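Local coordinates for tegument protein UL51 (Human herpesvirus 1, PDB 6T5A) that probably takes part in egress of virus particles from the perinuclear space and in secondary envelopment of cytoplasmic capsids at trans-Golgi-derived membranes, at residues Leu65-Leu76 / Met102-Ile113. The protein carries 1 engineered substitution. Residues are numbered along the deposited sequence; the frame is centred on the assembly and turned at random.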
# COMPACT_ATOMS: atom_id res chain seq x y z
N LEU A 65 33.70 -30.96 7.89
CA LEU A 65 33.22 -31.84 8.97
C LEU A 65 32.35 -32.97 8.44
O LEU A 65 32.48 -34.10 8.91
CB LEU A 65 32.43 -31.03 10.02
CG LEU A 65 33.22 -29.98 10.81
CD1 LEU A 65 32.27 -28.97 11.43
CD2 LEU A 65 34.11 -30.62 11.88
N ALA A 66 31.44 -32.66 7.49
CA ALA A 66 30.55 -33.66 6.89
C ALA A 66 31.40 -34.67 6.06
O ALA A 66 31.15 -35.87 6.09
CB ALA A 66 29.50 -32.98 6.02
N ARG A 67 32.41 -34.16 5.33
CA ARG A 67 33.33 -34.98 4.54
C ARG A 67 34.17 -35.90 5.46
O ARG A 67 34.35 -37.08 5.14
CB ARG A 67 34.26 -34.08 3.71
CG ARG A 67 33.58 -33.43 2.51
CD ARG A 67 34.35 -32.19 2.12
NE ARG A 67 33.72 -31.48 0.99
CZ ARG A 67 34.06 -30.26 0.60
NH1 ARG A 67 35.00 -29.59 1.25
NH2 ARG A 67 33.46 -29.69 -0.43
N THR A 68 34.66 -35.37 6.60
CA THR A 68 35.46 -36.13 7.56
C THR A 68 34.63 -37.24 8.20
O THR A 68 35.09 -38.38 8.30
CB THR A 68 36.17 -35.21 8.56
OG1 THR A 68 36.95 -34.27 7.82
CG2 THR A 68 37.08 -35.98 9.53
N TYR A 69 33.38 -36.92 8.58
CA TYR A 69 32.44 -37.88 9.14
C TYR A 69 32.23 -39.01 8.13
O TYR A 69 32.30 -40.19 8.50
CB TYR A 69 31.11 -37.18 9.49
CG TYR A 69 30.02 -38.14 9.91
CD1 TYR A 69 29.93 -38.59 11.22
CD2 TYR A 69 29.09 -38.62 8.99
CE1 TYR A 69 28.94 -39.49 11.62
CE2 TYR A 69 28.09 -39.52 9.37
CZ TYR A 69 28.03 -39.95 10.68
OH TYR A 69 27.05 -40.82 11.07
N HIS A 70 31.97 -38.65 6.86
CA HIS A 70 31.79 -39.62 5.78
C HIS A 70 33.02 -40.53 5.62
O HIS A 70 32.84 -41.74 5.47
CB HIS A 70 31.44 -38.91 4.47
CG HIS A 70 31.29 -39.82 3.30
ND1 HIS A 70 30.26 -40.74 3.22
CD2 HIS A 70 32.04 -39.91 2.17
CE1 HIS A 70 30.41 -41.35 2.06
NE2 HIS A 70 31.46 -40.88 1.39
N ALA A 71 34.25 -39.97 5.67
CA ALA A 71 35.47 -40.78 5.56
C ALA A 71 35.57 -41.81 6.70
O ALA A 71 35.94 -42.97 6.45
CB ALA A 71 36.70 -39.88 5.55
N CYS A 72 35.18 -41.40 7.93
CA CYS A 72 35.14 -42.30 9.10
C CYS A 72 34.19 -43.43 8.84
O CYS A 72 34.53 -44.57 9.16
CB CYS A 72 34.76 -41.55 10.37
SG CYS A 72 36.00 -40.38 10.93
N MET A 73 33.01 -43.12 8.29
CA MET A 73 31.96 -44.12 8.04
C MET A 73 32.39 -45.10 6.93
O MET A 73 32.13 -46.29 7.05
CB MET A 73 30.60 -43.45 7.74
CG MET A 73 30.06 -42.58 8.89
SD MET A 73 30.11 -43.35 10.56
CE MET A 73 28.91 -44.57 10.36
N VAL A 74 33.09 -44.60 5.89
CA VAL A 74 33.62 -45.48 4.82
C VAL A 74 34.67 -46.41 5.44
O VAL A 74 34.66 -47.61 5.18
CB VAL A 74 34.18 -44.68 3.62
CG1 VAL A 74 34.99 -45.58 2.67
CG2 VAL A 74 33.06 -43.96 2.86
N ASN A 75 35.57 -45.85 6.29
CA ASN A 75 36.60 -46.66 6.96
C ASN A 75 35.97 -47.72 7.84
O ASN A 75 36.46 -48.84 7.83
CB ASN A 75 37.60 -45.80 7.73
CG ASN A 75 38.55 -45.04 6.86
OD1 ASN A 75 38.67 -45.28 5.67
ND2 ASN A 75 39.26 -44.08 7.43
N LEU A 76 34.87 -47.40 8.53
CA LEU A 76 34.14 -48.37 9.35
C LEU A 76 33.56 -49.50 8.50
O LEU A 76 33.65 -50.66 8.89
CB LEU A 76 33.05 -47.67 10.20
CG LEU A 76 33.59 -46.93 11.44
CD1 LEU A 76 32.56 -46.00 12.03
CD2 LEU A 76 34.11 -47.91 12.51
N MET A 102 38.02 -44.72 14.55
CA MET A 102 37.11 -44.19 13.55
C MET A 102 35.80 -43.74 14.17
O MET A 102 35.26 -42.69 13.76
CB MET A 102 36.89 -45.18 12.39
CG MET A 102 38.12 -45.36 11.52
SD MET A 102 38.62 -43.81 10.73
CE MET A 102 40.12 -43.41 11.65
N ARG A 103 35.29 -44.52 15.16
CA ARG A 103 34.06 -44.20 15.89
C ARG A 103 34.22 -42.91 16.70
O ARG A 103 33.32 -42.08 16.68
CB ARG A 103 33.59 -45.35 16.79
CG ARG A 103 32.98 -46.50 16.00
CD ARG A 103 32.32 -47.53 16.91
NE ARG A 103 31.98 -48.75 16.18
CZ ARG A 103 32.45 -49.96 16.48
NH1 ARG A 103 33.27 -50.12 17.52
NH2 ARG A 103 32.09 -51.01 15.76
N ARG A 104 35.38 -42.73 17.36
CA ARG A 104 35.65 -41.53 18.15
C ARG A 104 35.78 -40.27 17.28
O ARG A 104 35.26 -39.21 17.66
CB ARG A 104 36.88 -41.70 19.04
CG ARG A 104 36.64 -42.64 20.21
CD ARG A 104 37.88 -42.81 21.08
NE ARG A 104 37.67 -43.82 22.12
CZ ARG A 104 37.14 -43.59 23.31
NH1 ARG A 104 36.76 -42.36 23.65
NH2 ARG A 104 36.98 -44.57 24.18
N LEU A 105 36.48 -40.37 16.12
CA LEU A 105 36.63 -39.22 15.23
C LEU A 105 35.28 -38.82 14.63
O LEU A 105 34.96 -37.63 14.60
CB LEU A 105 37.73 -39.43 14.17
CG LEU A 105 38.03 -38.25 13.19
CD1 LEU A 105 38.46 -36.96 13.94
CD2 LEU A 105 39.10 -38.63 12.18
N ALA A 106 34.45 -39.82 14.22
CA ALA A 106 33.10 -39.57 13.68
C ALA A 106 32.24 -38.89 14.75
O ALA A 106 31.55 -37.91 14.45
CB ALA A 106 32.46 -40.87 13.22
N ASP A 107 32.32 -39.36 16.03
CA ASP A 107 31.59 -38.76 17.15
C ASP A 107 31.98 -37.29 17.35
O ASP A 107 31.11 -36.46 17.56
CB ASP A 107 31.83 -39.56 18.45
CG ASP A 107 31.09 -40.89 18.55
OD1 ASP A 107 30.23 -41.16 17.68
OD2 ASP A 107 31.38 -41.66 19.49
N THR A 108 33.29 -36.97 17.24
CA THR A 108 33.82 -35.61 17.37
C THR A 108 33.25 -34.70 16.25
O THR A 108 32.81 -33.58 16.54
CB THR A 108 35.35 -35.64 17.43
OG1 THR A 108 35.72 -36.42 18.56
CG2 THR A 108 35.97 -34.26 17.57
N CYS A 109 33.22 -35.20 15.00
CA CYS A 109 32.67 -34.48 13.85
C CYS A 109 31.21 -34.21 14.06
O CYS A 109 30.76 -33.09 13.82
CB CYS A 109 32.89 -35.27 12.56
SG CYS A 109 34.61 -35.32 12.03
N MET A 110 30.47 -35.23 14.49
CA MET A 110 29.04 -35.16 14.76
C MET A 110 28.75 -34.13 15.84
O MET A 110 27.88 -33.29 15.63
CB MET A 110 28.50 -36.54 15.14
CG MET A 110 27.01 -36.65 15.02
SD MET A 110 26.36 -38.22 15.67
CE MET A 110 27.33 -39.40 14.76
N ALA A 111 29.52 -34.14 16.97
CA ALA A 111 29.38 -33.19 18.08
C ALA A 111 29.56 -31.74 17.62
O ALA A 111 28.78 -30.88 18.04
CB ALA A 111 30.37 -33.52 19.19
N THR A 112 30.56 -31.46 16.76
CA THR A 112 30.84 -30.11 16.23
C THR A 112 29.71 -29.63 15.30
O THR A 112 29.34 -28.45 15.35
CB THR A 112 32.23 -30.06 15.58
OG1 THR A 112 33.16 -30.62 16.49
CG2 THR A 112 32.66 -28.65 15.20
N ILE A 113 29.17 -30.54 14.46
CA ILE A 113 28.07 -30.23 13.54
C ILE A 113 26.81 -29.92 14.36
O ILE A 113 26.15 -28.92 14.08
CB ILE A 113 27.84 -31.37 12.50
CG1 ILE A 113 29.05 -31.51 11.56
CG2 ILE A 113 26.52 -31.17 11.72
CD1 ILE A 113 29.13 -32.83 10.77
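Asn75 ND2 gives a weak but nearly straight hydrogen bond to Met102 SD, 3.4 Å long with an N-H...S angle of 169°. The Met102 chain bends at chi2 and chi3, and its sulfur also rests against Asn75 CB. On the next residue of helix 63-82, Leu76 sets CG and CD2 against Met102 CB and runs at about a right angle to Arg103, meeting the aliphatic CG of that arginine.

At the middle, the CA atoms of Tyr69 and Ala106 are only 4.9 Å apart; the small side chain of Ala106, flanked by Cys72 and Cys109, fits this close approach. Cys72 CB lies 3.7 Å from Ala106 CB, while Cys72 SG, turned beside its own backbone N, packs on Leu105 CG. One helical turn away Cys109 SG touches Thr68 CG2 at 3.6 Å; the Thr68 hydroxyl faces back along its own helix, bonded to Ala64 O. The two cysteines thus sit in separate layers, each among partners of the facing helix.

Tyr69 swings CG opposite its backbone N (chi1 173°), which brings the ring edge to Ala106 O, near the ring plane, with CD1 3.7 Å away. Met73 CG lies over one ring face, offset toward its rim, and Met110 CE closes obliquely on CE1 at 3.5 Å. At the far end the Leu65 and Ile113 side chains run past each other in opposite directions, Leu65 CB meeting Ile113 CG1, and Leu65 CD1 meets Thr112 CG2.

Tyr69, Met110 and Ile113 also pack on apolar side chains of another protein chain in the assembly. With axes 8.7 Å apart and directions 155° from each other, helices 63-82 and 94-117 form an antiparallel alpha-helical hairpin within the herpesvirus UL51 family region.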